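Local structure of sialidase B (Streptococcus pneumoniae serotype 4, 4XJW) at residues A[579-584]-A[633-638]; A[30-35]-A[172-177]; A[417-422]-A[446-451]; A[214-219]-A[427-432]. The protein cleaves terminal sialic acid residues from oligosaccharides, glycoproteins and glycolipids, as an exo-sialidase of glycosyl hydrolase family 33 and an intramolecular trans-sialidase. The protein carries 1 engineered substitution. One frame throughout, in Å; residues are numbered along the deposited sequence.

Interaction 1: A[579-584]-A[633-638]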
loop_
_atom_site.group_PDB
_atom_site.type_symbol
_atom_site.label_atom_id
_atom_site.label_comp_id
_atom_site.label_asym_id
_atom_site.label_seq_id
_atom_site.Cartn_x
_atom_site.Cartn_y
_atom_site.Cartn_z
ATOM N N SER A 579 -3.173 -13.664 14.155
ATOM C CA SER A 579 -4.587 -13.358 13.933
ATOM C C SER A 579 -4.870 -12.528 12.682
ATOM O O SER A 579 -5.795 -12.826 11.930
ATOM C CB SER A 579 -5.139 -12.639 15.163
ATOM O OG SER A 579 -6.514 -12.366 15.019
ATOM N N GLY A 580 -4.088 -11.471 12.464
ATOM C CA GLY A 580 -4.336 -10.590 11.340
ATOM C C GLY A 580 -3.075 -9.849 10.958
ATOM O O GLY A 580 -2.005 -10.128 11.491
ATOM N N ARG A 581 -3.200 -8.912 10.022
ATOM C CA ARG A 581 -2.064 -8.077 9.641
ATOM C C ARG A 581 -2.042 -6.840 10.535
ATOM O O ARG A 581 -2.605 -5.788 10.210
ATOM C CB ARG A 581 -2.123 -7.735 8.150
ATOM C CG ARG A 581 -1.774 -8.919 7.271
ATOM C CD ARG A 581 -1.757 -8.618 5.791
ATOM N NE ARG A 581 -1.318 -9.787 5.014
ATOM C CZ ARG A 581 -1.486 -9.922 3.699
ATOM N NH1 ARG A 581 -2.109 -8.966 3.015
ATOM N NH2 ARG A 581 -1.039 -11.004 3.066
ATOM N N LYS A 582 -1.434 -7.013 11.703
ATOM C CA LYS A 582 -1.444 -6.029 12.778
ATOM C C LYS A 582 -0.255 -6.312 13.679
ATOM O O LYS A 582 0.457 -7.311 13.482
ATOM C CB LYS A 582 -2.765 -6.083 13.563
ATOM C CG LYS A 582 -3.142 -7.463 14.090
ATOM C CD LYS A 582 -4.516 -7.427 14.764
ATOM C CE LYS A 582 -4.941 -8.822 15.207
ATOM N NZ LYS A 582 -6.361 -8.831 15.678
ATOM N N GLY A 583 0.000 -5.418 14.629
ATOM C CA GLY A 583 1.089 -5.631 15.567
ATOM C C GLY A 583 2.445 -5.593 14.886
ATOM O O GLY A 583 3.282 -6.488 15.055
ATOM N N GLY A 584 2.665 -4.540 14.107
ATOM C CA GLY A 584 3.898 -4.421 13.343
ATOM C C GLY A 584 5.121 -4.290 14.219
ATOM O O GLY A 584 5.077 -3.627 15.257
ATOM N N TYR A 633 -2.483 -0.669 7.840
ATOM C CA TYR A 633 -3.840 -1.200 7.905
ATOM C C TYR A 633 -3.771 -2.681 7.671
ATOM O O TYR A 633 -2.722 -3.225 7.306
ATOM C CB TYR A 633 -4.776 -0.519 6.890
ATOM C CG TYR A 633 -4.705 -1.021 5.457
ATOM C CD1 TYR A 633 -3.578 -0.805 4.664
ATOM C CD2 TYR A 633 -5.768 -1.710 4.902
ATOM C CE1 TYR A 633 -3.529 -1.263 3.343
ATOM C CE2 TYR A 633 -5.744 -2.161 3.597
ATOM C CZ TYR A 633 -4.627 -1.932 2.811
ATOM O OH TYR A 633 -4.620 -2.396 1.508
ATOM N N ASP A 634 -4.885 -3.352 7.908
ATOM C CA ASP A 634 -4.911 -4.775 7.666
ATOM C C ASP A 634 -5.329 -5.022 6.219
ATOM O O ASP A 634 -6.512 -4.954 5.872
ATOM C CB ASP A 634 -5.847 -5.458 8.649
ATOM C CG ASP A 634 -5.758 -6.961 8.567
ATOM O OD1 ASP A 634 -5.590 -7.479 7.443
ATOM O OD2 ASP A 634 -5.861 -7.619 9.625
ATOM N N SER A 635 -4.341 -5.287 5.373
ATOM C CA SER A 635 -4.568 -5.398 3.933
ATOM C C SER A 635 -5.152 -6.757 3.531
ATOM O O SER A 635 -5.381 -7.011 2.344
ATOM C CB SER A 635 -3.273 -5.101 3.162
ATOM O OG SER A 635 -2.341 -6.159 3.325
ATOM N N TRP A 636 -5.397 -7.625 4.509
ATOM C CA TRP A 636 -6.108 -8.867 4.246
ATOM C C TRP A 636 -7.591 -8.693 4.540
ATOM O O TRP A 636 -8.440 -9.274 3.864
ATOM C CB TRP A 636 -5.541 -10.010 5.092
ATOM C CG TRP A 636 -6.045 -11.376 4.671
ATOM C CD1 TRP A 636 -7.089 -12.076 5.203
ATOM C CD2 TRP A 636 -5.500 -12.190 3.636
ATOM N NE1 TRP A 636 -7.222 -13.282 4.560
ATOM C CE2 TRP A 636 -6.259 -13.375 3.590
ATOM C CE3 TRP A 636 -4.440 -12.036 2.743
ATOM C CZ2 TRP A 636 -5.993 -14.400 2.679
ATOM C CZ3 TRP A 636 -4.177 -13.054 1.838
ATOM C CH2 TRP A 636 -4.953 -14.223 1.813
ATOM N N SER A 637 -7.907 -7.900 5.558
ATOM C CA SER A 637 -9.297 -7.795 6.013
ATOM C C SER A 637 -10.252 -7.265 4.947
ATOM O O SER A 637 -9.995 -6.242 4.327
ATOM C CB SER A 637 -9.391 -6.896 7.247
ATOM O OG SER A 637 -10.753 -6.615 7.540
ATOM N N ARG A 638 -11.382 -7.950 4.763
ATOM C CA ARG A 638 -12.401 -7.469 3.824
ATOM C C ARG A 638 -13.203 -6.292 4.386
ATOM O O ARG A 638 -14.095 -5.772 3.715
ATOM C CB ARG A 638 -13.347 -8.617 3.413
ATOM C CG ARG A 638 -12.695 -9.715 2.582
ATOM C CD ARG A 638 -11.629 -9.244 1.587
ATOM N NE ARG A 638 -12.163 -8.824 0.286
ATOM C CZ ARG A 638 -11.418 -8.609 -0.803
ATOM N NH1 ARG A 638 -10.103 -8.769 -0.757
ATOM N NH2 ARG A 638 -11.985 -8.230 -1.944
#
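The guanidinium of Arg581 has Trp636 over one face, where CE3 of the indole stands 3.4 Å above its plane, toward the rim. The two planes are steeply inclined, 76° apart, and this is not a parallel stack. The nearest atom pair here is Arg581 NH2 to Trp636 CE3, at 3.6 Å. At the guanidinium edge sits Ser635 OG, which takes a hydrogen bond from Arg581 NH1 at 2.8 Å. The bond is bent, and OG lies somewhat out of the guanidinium plane. The indole of Trp636 is itself stacked with Tyr551. The Arg581 side chain reaches this spot because it is extended from CG to NE.

Arg581 is a substrate-binding residue by similarity. With Arg207 and Arg519 close by, it probably forms the arginine triad that in sialidases binds the carboxylate of sialic acid, at the centre of the six-bladed propeller. Arg581 NE and NH2 donate hydrogen bonds to Thr553 OG1 and Gly552 O, which help fix the rotation of the group.

The second grip is at the backbone. Arg581 N donates to Asp634 OD2 at 3.0 Å and meets it from above the carboxylate plane. The chi1 of Asp634, -172°, swings its carboxylate over to Arg581, so that OD1 lies 3.5 Å from Arg581 CB. OD1 also accepts from Trp636 N at 2.9 Å and from Ser637 N at 3.0 Å. The first of these bonds closes an Asx turn.

Interaction 2: A[30-35]-A[172-177]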
loop_
_atom_site.group_PDB
_atom_site.type_symbol
_atom_site.label_atom_id
_atom_site.label_comp_id
_atom_site.label_asym_id
_atom_site.label_seq_id
_atom_site.Cartn_x
_atom_site.Cartn_y
_atom_site.Cartn_z
ATOM N N GLU A 30 -26.185 26.018 12.479
ATOM C CA GLU A 30 -26.287 24.626 12.063
ATOM C C GLU A 30 -24.969 23.998 11.625
ATOM O O GLU A 30 -24.929 22.809 11.286
ATOM C CB GLU A 30 -27.324 24.491 10.952
ATOM C CG GLU A 30 -28.748 24.781 11.403
ATOM C CD GLU A 30 -29.703 24.851 10.234
ATOM O OE1 GLU A 30 -29.259 25.274 9.148
ATOM O OE2 GLU A 30 -30.882 24.477 10.402
ATOM N N SER A 31 -23.901 24.784 11.638
ATOM C CA SER A 31 -22.590 24.283 11.247
ATOM C C SER A 31 -21.601 24.352 12.400
ATOM O O SER A 31 -21.507 25.369 13.092
ATOM C CB SER A 31 -22.065 25.046 10.029
ATOM O OG SER A 31 -22.889 24.819 8.905
ATOM N N GLN A 32 -20.845 23.276 12.591
ATOM C CA GLN A 32 -19.873 23.210 13.679
ATOM C C GLN A 32 -18.603 22.500 13.238
ATOM O O GLN A 32 -18.623 21.663 12.335
ATOM C CB GLN A 32 -20.455 22.490 14.903
ATOM C CG GLN A 32 -21.236 23.382 15.876
ATOM C CD GLN A 32 -22.635 23.727 15.391
ATOM O OE1 GLN A 32 -23.272 22.947 14.680
ATOM N NE2 GLN A 32 -23.124 24.906 15.781
ATOM N N THR A 33 -17.500 22.844 13.886
ATOM C CA THR A 33 -16.249 22.134 13.693
ATOM C C THR A 33 -15.718 21.771 15.060
ATOM O O THR A 33 -15.696 22.611 15.961
ATOM C CB THR A 33 -15.232 23.007 12.948
ATOM O OG1 THR A 33 -15.725 23.256 11.630
ATOM C CG2 THR A 33 -13.883 22.314 12.852
ATOM N N VAL A 34 -15.309 20.515 15.219
ATOM C CA VAL A 34 -14.679 20.056 16.452
ATOM C C VAL A 34 -13.209 19.777 16.156
ATOM O O VAL A 34 -12.892 19.065 15.205
ATOM C CB VAL A 34 -15.352 18.779 16.993
ATOM C CG1 VAL A 34 -14.650 18.321 18.263
ATOM C CG2 VAL A 34 -16.828 19.020 17.253
ATOM N N VAL A 35 -12.309 20.359 16.945
ATOM C CA VAL A 35 -10.894 20.034 16.844
ATOM C C VAL A 35 -10.449 19.396 18.147
ATOM O O VAL A 35 -10.654 19.956 19.228
ATOM C CB VAL A 35 -10.038 21.277 16.549
ATOM C CG1 VAL A 35 -8.568 20.904 16.533
ATOM C CG2 VAL A 35 -10.422 21.880 15.214
ATOM N N LEU A 172 -14.245 23.957 19.906
ATOM C CA LEU A 172 -15.492 23.887 19.144
ATOM C C LEU A 172 -15.694 25.238 18.460
ATOM O O LEU A 172 -15.506 26.286 19.081
ATOM C CB LEU A 172 -16.664 23.591 20.086
ATOM C CG LEU A 172 -18.075 23.136 19.681
ATOM C CD1 LEU A 172 -18.694 23.956 18.550
ATOM C CD2 LEU A 172 -18.108 21.647 19.361
ATOM N N PHE A 173 -16.079 25.212 17.189
ATOM C CA PHE A 173 -16.352 26.428 16.429
ATOM C C PHE A 173 -17.759 26.392 15.844
ATOM O O PHE A 173 -18.204 25.349 15.364
ATOM C CB PHE A 173 -15.348 26.587 15.287
ATOM C CG PHE A 173 -13.916 26.474 15.713
ATOM C CD1 PHE A 173 -13.319 25.231 15.872
ATOM C CD2 PHE A 173 -13.165 27.613 15.966
ATOM C CE1 PHE A 173 -11.996 25.126 16.262
ATOM C CE2 PHE A 173 -11.842 27.514 16.361
ATOM C CZ PHE A 173 -11.258 26.269 16.512
ATOM N N ASN A 174 -18.463 27.523 15.883
ATOM C CA ASN A 174 -19.772 27.625 15.236
ATOM C C ASN A 174 -19.654 27.983 13.753
ATOM O O ASN A 174 -20.276 28.929 13.262
ATOM C CB ASN A 174 -20.674 28.620 15.975
ATOM C CG ASN A 174 -21.211 28.065 17.287
ATOM O OD1 ASN A 174 -21.538 26.878 17.390
ATOM N ND2 ASN A 174 -21.332 28.929 18.291
ATOM N N LYS A 175 -18.844 27.204 13.047
ATOM C CA LYS A 175 -18.651 27.367 11.624
ATOM C C LYS A 175 -18.129 26.042 11.077
ATOM O O LYS A 175 -17.496 25.274 11.804
ATOM C CB LYS A 175 -17.621 28.471 11.387
ATOM C CG LYS A 175 -17.340 28.808 9.930
ATOM C CD LYS A 175 -16.249 29.871 9.832
ATOM C CE LYS A 175 -15.740 30.010 8.407
ATOM N NZ LYS A 175 -14.536 30.894 8.331
ATOM N N ALA A 176 -18.427 25.765 9.814
ATOM C CA ALA A 176 -17.763 24.680 9.093
ATOM C C ALA A 176 -16.510 25.267 8.476
ATOM O O ALA A 176 -16.590 25.982 7.471
ATOM C CB ALA A 176 -18.672 24.128 8.018
ATOM N N ILE A 177 -15.351 25.000 9.073
ATOM C CA ILE A 177 -14.117 25.563 8.528
ATOM C C ILE A 177 -13.733 24.886 7.213
ATOM O O ILE A 177 -13.984 23.691 7.011
ATOM C CB ILE A 177 -12.931 25.535 9.527
ATOM C CG1 ILE A 177 -12.425 24.112 9.762
ATOM C CG2 ILE A 177 -13.300 26.244 10.839
ATOM C CD1 ILE A 177 -11.114 24.073 10.533
#
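Ser31 lies against the turn that follows strand 166-173. Its CB is 4.0 Å from Ala176 CB, and its OG turns to Ser114 OG, outside this pair of segments. Gln32 comes next. Its side chain bends at chi2 (77°) and runs beside that of Asn174, both pointing the same way. Gln32 NE2 donates to Asn174 OD1 at 3.0 Å, and the bond is almost straight at 174°. The acceptor lies in the Gln32 amide plane, but the two amides are nearly perpendicular. Asn174 OD1 also accepts from Ser28 N, and Asn174 ND2 binds Lys26 O. The CG of Gln32 packs on Leu172 CD1.

Thr33 makes the largest share of the contact. Its N and O pair with Phe173 O and N in a hydrogen-bonded antiparallel pair. Its hydroxyl is held twice: OG1 donates to Lys175 O at 2.7 Å, in the carbonyl plane and on a lone pair, and accepts from Ile177 N at 3.1 Å. With OG1 beside the backbone N (chi1 -65°), the methyl CG2 faces Ile177 CG1 at 3.9 Å. Val34 forms the next, non-hydrogen-bonded pair with Leu172, and its CG2 is 3.6 Å from Leu172 CD2. Val35 follows and sets CG2 at the edge of the Phe173 ring, 3.8 Å from CE1.

Val34 and Leu172 point to one face of the sheet, Thr33 and Phe173 to the other. Asn174 is the centre of an inverse gamma turn, just where the second strand ends. Strands 32-39 and 166-173 are neighbours in one antiparallel sheet of the N-terminal sialidase domain, as in a concanavalin-like beta-sandwich.

Interaction 3: A[417-422]-A[446-451]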
loop_
_atom_site.group_PDB
_atom_site.type_symbol
_atom_site.label_atom_id
_atom_site.label_comp_id
_atom_site.label_asym_id
_atom_site.label_seq_id
_atom_site.Cartn_x
_atom_site.Cartn_y
_atom_site.Cartn_z
ATOM N N PRO A 417 -2.804 -14.133 -22.448
ATOM C CA PRO A 417 -3.388 -13.662 -21.183
ATOM C C PRO A 417 -2.762 -14.371 -20.000
ATOM O O PRO A 417 -3.375 -15.234 -19.389
ATOM C CB PRO A 417 -4.868 -14.047 -21.309
ATOM C CG PRO A 417 -4.845 -15.243 -22.227
ATOM C CD PRO A 417 -3.773 -14.920 -23.233
ATOM N N THR A 418 -1.528 -13.999 -19.682
ATOM C CA THR A 418 -0.823 -14.591 -18.556
ATOM C C THR A 418 0.016 -13.496 -17.926
ATOM O O THR A 418 0.022 -12.377 -18.426
ATOM C CB THR A 418 0.065 -15.775 -19.009
ATOM O OG1 THR A 418 0.545 -16.498 -17.865
ATOM C CG2 THR A 418 1.239 -15.289 -19.856
ATOM N N ASN A 419 0.716 -13.803 -16.839
ATOM C CA ASN A 419 1.552 -12.789 -16.178
ATOM C C ASN A 419 2.995 -12.809 -16.671
ATOM O O ASN A 419 3.550 -13.874 -16.982
ATOM C CB ASN A 419 1.523 -12.980 -14.665
ATOM C CG ASN A 419 1.960 -14.367 -14.260
ATOM O OD1 ASN A 419 1.250 -15.341 -14.520
ATOM N ND2 ASN A 419 3.132 -14.472 -13.630
ATOM N N TYR A 420 3.602 -11.622 -16.727
ATOM C CA TYR A 420 4.980 -11.463 -17.180
ATOM C C TYR A 420 5.785 -10.681 -16.146
ATOM O O TYR A 420 5.213 -10.105 -15.222
ATOM C CB TYR A 420 5.037 -10.707 -18.512
ATOM C CG TYR A 420 4.213 -11.315 -19.625
ATOM C CD1 TYR A 420 2.833 -11.121 -19.688
ATOM C CD2 TYR A 420 4.817 -12.073 -20.622
ATOM C CE1 TYR A 420 2.083 -11.672 -20.711
ATOM C CE2 TYR A 420 4.073 -12.628 -21.645
ATOM C CZ TYR A 420 2.712 -12.427 -21.680
ATOM O OH TYR A 420 1.974 -12.983 -22.701
ATOM N N ILE A 421 7.103 -10.656 -16.313
ATOM C CA ILE A 421 7.957 -9.755 -15.537
ATOM C C ILE A 421 8.621 -8.799 -16.508
ATOM O O ILE A 421 9.114 -9.225 -17.552
ATOM C CB ILE A 421 9.046 -10.507 -14.745
ATOM C CG1 ILE A 421 8.412 -11.447 -13.726
ATOM C CG2 ILE A 421 9.975 -9.526 -14.013
ATOM C CD1 ILE A 421 9.425 -12.241 -12.894
ATOM N N ALA A 422 8.623 -7.511 -16.175
ATOM C CA ALA A 422 9.328 -6.532 -17.000
ATOM C C ALA A 422 10.344 -5.798 -16.163
ATOM O O ALA A 422 10.239 -5.785 -14.942
ATOM C CB ALA A 422 8.371 -5.559 -17.620
ATOM N N LYS A 446 5.684 -23.729 -21.366
ATOM C CA LYS A 446 4.390 -24.109 -20.806
ATOM C C LYS A 446 4.216 -23.737 -19.335
ATOM O O LYS A 446 3.578 -24.458 -18.571
ATOM C CB LYS A 446 4.162 -25.606 -20.986
ATOM C CG LYS A 446 3.743 -26.013 -22.383
ATOM C CD LYS A 446 3.174 -27.426 -22.370
ATOM C CE LYS A 446 4.277 -28.456 -22.206
ATOM N NZ LYS A 446 5.126 -28.524 -23.433
ATOM N N HIS A 447 4.776 -22.598 -18.945
ATOM C CA HIS A 447 4.704 -22.155 -17.556
ATOM C C HIS A 447 4.583 -20.636 -17.524
ATOM O O HIS A 447 5.338 -19.941 -18.188
ATOM C CB HIS A 447 5.964 -22.596 -16.805
ATOM C CG HIS A 447 5.848 -22.509 -15.314
ATOM N ND1 HIS A 447 5.758 -21.313 -14.637
ATOM C CD2 HIS A 447 5.829 -23.480 -14.367
ATOM C CE1 HIS A 447 5.671 -21.548 -13.338
ATOM N NE2 HIS A 447 5.717 -22.855 -13.149
ATOM N N ASN A 448 3.624 -20.124 -16.762
ATOM C CA ASN A 448 3.459 -18.677 -16.644
ATOM C C ASN A 448 4.668 -18.042 -15.972
ATOM O O ASN A 448 5.528 -18.745 -15.444
ATOM C CB ASN A 448 2.172 -18.344 -15.879
ATOM C CG ASN A 448 2.220 -18.773 -14.429
ATOM O OD1 ASN A 448 2.755 -19.829 -14.096
ATOM N ND2 ASN A 448 1.655 -17.947 -13.548
ATOM N N GLY A 449 4.741 -16.715 -16.001
ATOM C CA GLY A 449 5.834 -16.021 -15.344
ATOM C C GLY A 449 5.847 -16.341 -13.862
ATOM O O GLY A 449 4.809 -16.675 -13.270
ATOM N N THR A 450 7.029 -16.275 -13.260
ATOM C CA THR A 450 7.117 -16.331 -11.813
ATOM C C THR A 450 6.641 -14.974 -11.304
ATOM O O THR A 450 6.470 -14.040 -12.092
ATOM C CB THR A 450 8.545 -16.604 -11.334
ATOM O OG1 THR A 450 9.432 -15.585 -11.822
ATOM C CG2 THR A 450 9.026 -17.978 -11.829
ATOM N N TYR A 451 6.415 -14.880 -10.001
ATOM C CA TYR A 451 5.848 -13.670 -9.418
ATOM C C TYR A 451 6.938 -12.923 -8.667
ATOM O O TYR A 451 7.584 -13.490 -7.782
ATOM C CB TYR A 451 4.709 -14.031 -8.472
ATOM C CG TYR A 451 3.692 -14.975 -9.076
ATOM C CD1 TYR A 451 2.860 -14.565 -10.106
ATOM C CD2 TYR A 451 3.575 -16.280 -8.614
ATOM C CE1 TYR A 451 1.929 -15.430 -10.663
ATOM C CE2 TYR A 451 2.652 -17.148 -9.155
ATOM C CZ TYR A 451 1.832 -16.719 -10.178
ATOM O OH TYR A 451 0.913 -17.601 -10.715
HETATM O O HOH W 1 4.594 -12.051 -13.050
#
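Asn419 meets Asn448, Gly449 and Tyr451, and uses its carbonyls and its amide nitrogen to do so. Its OD1 accepts from Asn448 ND2 at 2.8 Å, in the carbonyl plane and on a lone pair. Its ND2 donates to Gly449 O, also at 2.8 Å, but reaches that oxygen from above the carbonyl plane. Its backbone O takes a longer bond from Gly449 N, at 3.2 Å. Asn419 CG sits between the backbone N and the carbonyl carbon (chi1 57°), which brings the amide across to the other loop.

A water completes the set. It accepts from Asn419 ND2 at 2.9 Å and donates to Tyr420 O and Thr450 O. Both hydrogens of Asn419 ND2 can therefore be engaged.

Asn448 ND2 has a second acceptor, Tyr451 OH, at 2.9 Å and in the amide plane. The Tyr451 ring lies close to parallel with the Asn419 amide, 20° between planes, with CE1 3.3 Å from Asn419 ND2. His447 ND1 donates to Asn448 O. Thr418 OG1 touches Asn448 CB, but its bond goes to Asn318 O. Ile421 CD1 packs on Thr450 OG1.

The contact joins the start of strand 420-426 to the loop leading into strand 451-459, between two neighbouring blades of the propeller. The buried Asn419 amide is satisfied by Asn448 ND2, Gly449 O and one water. With both ends of its amide engaged, Asn419 should have a fixed flip state.

Interaction 4: A[214-219]-A[427-432]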
loop_
_atom_site.group_PDB
_atom_site.type_symbol
_atom_site.label_atom_id
_atom_site.label_comp_id
_atom_site.label_asym_id
_atom_site.label_seq_id
_atom_site.Cartn_x
_atom_site.Cartn_y
_atom_site.Cartn_z
ATOM N N LEU A 214 20.453 4.416 -2.343
ATOM C CA LEU A 214 21.411 4.470 -3.447
ATOM C C LEU A 214 22.790 4.907 -2.961
ATOM O O LEU A 214 22.936 5.475 -1.866
ATOM C CB LEU A 214 20.910 5.406 -4.560
ATOM C CG LEU A 214 19.511 5.063 -5.094
ATOM C CD1 LEU A 214 19.105 6.101 -6.146
ATOM C CD2 LEU A 214 19.500 3.667 -5.690
ATOM N N SER A 215 23.800 4.614 -3.775
ATOM C CA SER A 215 25.185 4.935 -3.412
ATOM C C SER A 215 25.424 6.437 -3.221
ATOM O O SER A 215 26.294 6.853 -2.436
ATOM C CB SER A 215 26.151 4.352 -4.439
ATOM O OG SER A 215 26.046 4.988 -5.698
ATOM N N SER A 216 24.657 7.258 -3.927
ATOM C CA SER A 216 24.793 8.705 -3.786
ATOM C C SER A 216 24.220 9.201 -2.461
ATOM O O SER A 216 24.418 10.356 -2.090
ATOM C CB SER A 216 24.073 9.418 -4.926
ATOM O OG SER A 216 22.670 9.221 -4.770
ATOM N N GLY A 217 23.462 8.348 -1.768
ATOM C CA GLY A 217 22.772 8.750 -0.548
ATOM C C GLY A 217 21.301 9.068 -0.781
ATOM O O GLY A 217 20.522 9.232 0.168
ATOM N N ARG A 218 20.930 9.192 -2.049
ATOM C CA ARG A 218 19.517 9.326 -2.407
ATOM C C ARG A 218 18.766 8.059 -2.001
ATOM O O ARG A 218 19.246 6.954 -2.213
ATOM C CB ARG A 218 19.354 9.597 -3.904
ATOM C CG ARG A 218 17.900 9.590 -4.378
ATOM C CD ARG A 218 17.792 10.063 -5.828
ATOM N NE ARG A 218 18.054 11.495 -5.954
ATOM C CZ ARG A 218 18.017 12.164 -7.101
ATOM N NH1 ARG A 218 17.731 11.538 -8.236
ATOM N NH2 ARG A 218 18.268 13.468 -7.112
ATOM N N VAL A 219 17.607 8.236 -1.387
ATOM C CA VAL A 219 16.763 7.105 -1.010
ATOM C C VAL A 219 15.594 7.079 -1.988
ATOM O O VAL A 219 14.927 8.098 -2.186
ATOM C CB VAL A 219 16.251 7.247 0.436
ATOM C CG1 VAL A 219 15.368 6.055 0.803
ATOM C CG2 VAL A 219 17.427 7.343 1.402
ATOM N N GLN A 427 18.882 6.164 -15.553
ATOM C CA GLN A 427 20.263 6.613 -15.618
ATOM C C GLN A 427 20.466 7.857 -14.763
ATOM O O GLN A 427 21.575 8.392 -14.688
ATOM C CB GLN A 427 20.651 6.890 -17.072
ATOM C CG GLN A 427 20.863 5.623 -17.896
ATOM C CD GLN A 427 20.226 5.701 -19.272
ATOM O OE1 GLN A 427 19.765 6.762 -19.695
ATOM N NE2 GLN A 427 20.190 4.572 -19.975
ATOM N N ASN A 428 19.396 8.327 -14.122
ATOM C CA ASN A 428 19.479 9.542 -13.308
ATOM C C ASN A 428 18.884 9.350 -11.911
ATOM O O ASN A 428 18.251 10.261 -11.352
ATOM C CB ASN A 428 18.823 10.719 -14.034
ATOM C CG ASN A 428 17.448 10.379 -14.555
ATOM O OD1 ASN A 428 16.790 9.487 -14.022
ATOM N ND2 ASN A 428 17.006 11.073 -15.604
ATOM N N ARG A 429 19.084 8.144 -11.375
ATOM C CA ARG A 429 18.688 7.804 -10.008
ATOM C C ARG A 429 17.215 8.105 -9.720
ATOM O O ARG A 429 16.869 8.640 -8.661
ATOM C CB ARG A 429 19.594 8.505 -8.991
ATOM C CG ARG A 429 21.069 8.215 -9.210
ATOM C CD ARG A 429 21.924 8.913 -8.157
ATOM N NE ARG A 429 23.339 8.591 -8.315
ATOM C CZ ARG A 429 24.185 9.321 -9.036
ATOM N NH1 ARG A 429 23.755 10.417 -9.653
ATOM N NH2 ARG A 429 25.458 8.963 -9.135
ATOM N N GLY A 430 16.349 7.777 -10.673
ATOM C CA GLY A 430 14.918 7.873 -10.453
ATOM C C GLY A 430 14.272 9.179 -10.883
ATOM O O GLY A 430 13.107 9.415 -10.577
ATOM N N GLU A 431 15.003 10.035 -11.594
ATOM C CA GLU A 431 14.390 11.252 -12.126
ATOM C C GLU A 431 13.576 10.991 -13.394
ATOM O O GLU A 431 12.652 11.745 -13.710
ATOM C CB GLU A 431 15.447 12.346 -12.361
ATOM C CG GLU A 431 16.084 12.839 -11.065
ATOM C CD GLU A 431 17.460 13.436 -11.270
ATOM O OE1 GLU A 431 17.718 13.945 -12.380
ATOM O OE2 GLU A 431 18.289 13.381 -10.333
ATOM N N SER A 432 13.927 9.920 -14.106
ATOM C CA SER A 432 13.106 9.383 -15.188
ATOM C C SER A 432 13.428 7.901 -15.383
ATOM O O SER A 432 14.492 7.434 -14.979
ATOM C CB SER A 432 13.326 10.151 -16.493
ATOM O OG SER A 432 14.632 9.941 -16.993
HETATM O O HOH W 2 23.765 6.406 -6.706
HETATM O O HOH W 3 26.984 7.551 -6.742
#
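Arg218 reaches across to the 427-432 turn, touching it from CD outward. The side chain leaves CB with CG anti to the backbone N (chi1 173°) and runs straight until it bends at chi3 (-71°). At CD it passes 3.3 Å from Arg429 O. Its NE turns to Asp245 OD1 in a salt bridge. CZ lies 3.5 Å from Glu431 OE2. Its NH1 has two acceptors, both near the guanidinium plane: Glu431 OE2 at 2.8 Å and Arg429 O at 3.1 Å. The bond to Arg429 O is fairly straight, but it comes from above that carbonyl plane. The other nitrogen, NH2, donates to the same Glu431 OE2 at 3.2 Å. The guanidinium thus grips one carboxylate oxygen end-on with two nitrogens, on its anti side. Asp245 is a second acidic partner, which would probably help hold the guanidinium in place, and Tyr243 adds a cation-pi contact.

Beside it, the extended chain of Arg429 leans on the first turn. Its CB touches Leu214 CD1, and its CD lies 3.5 Å from Ser216 OG. One water accepts from Arg429 NE, at 2.7 Å, and from Ser216 N, and it also bonds Ser215 OG. A second water links Arg429 NH2 to the same hydroxyl. Ser216 OG accepts a hydrogen bond from Arg218 N, an ST turn.

The contact is at the surface, between two hairpin-like connections. Residues 214-217 form a type I turn between strands 205-213 and 219-226. Residues 428-431 form a type I' turn within BNR repeat 2, part of the Asp-box hairpin joining strands 420-426 and 437-438, the third and fourth of a blade.

Interaction 2 comes first along the chain and stands apart, in the N-terminal domain, its centre about 33 Å from the centre of the chain. The other three belong to the catalytic part. Interactions 3 and 4 alternate along the sequence: 214-219, 417-422, 427-432, then 446-451. Both use strand 420-426, one at its start and one in the loop after it, and their centres are about 29 Å apart. Interaction 1 comes last, at the probable substrate site, about 28 Å from interaction 3 and 32 Å from interaction 4, centre to centre. None touches another: interaction 2 lies in a sheet, interaction 1 between active-site loops, interaction 3 between adjacent blades and interaction 4 between surface turns.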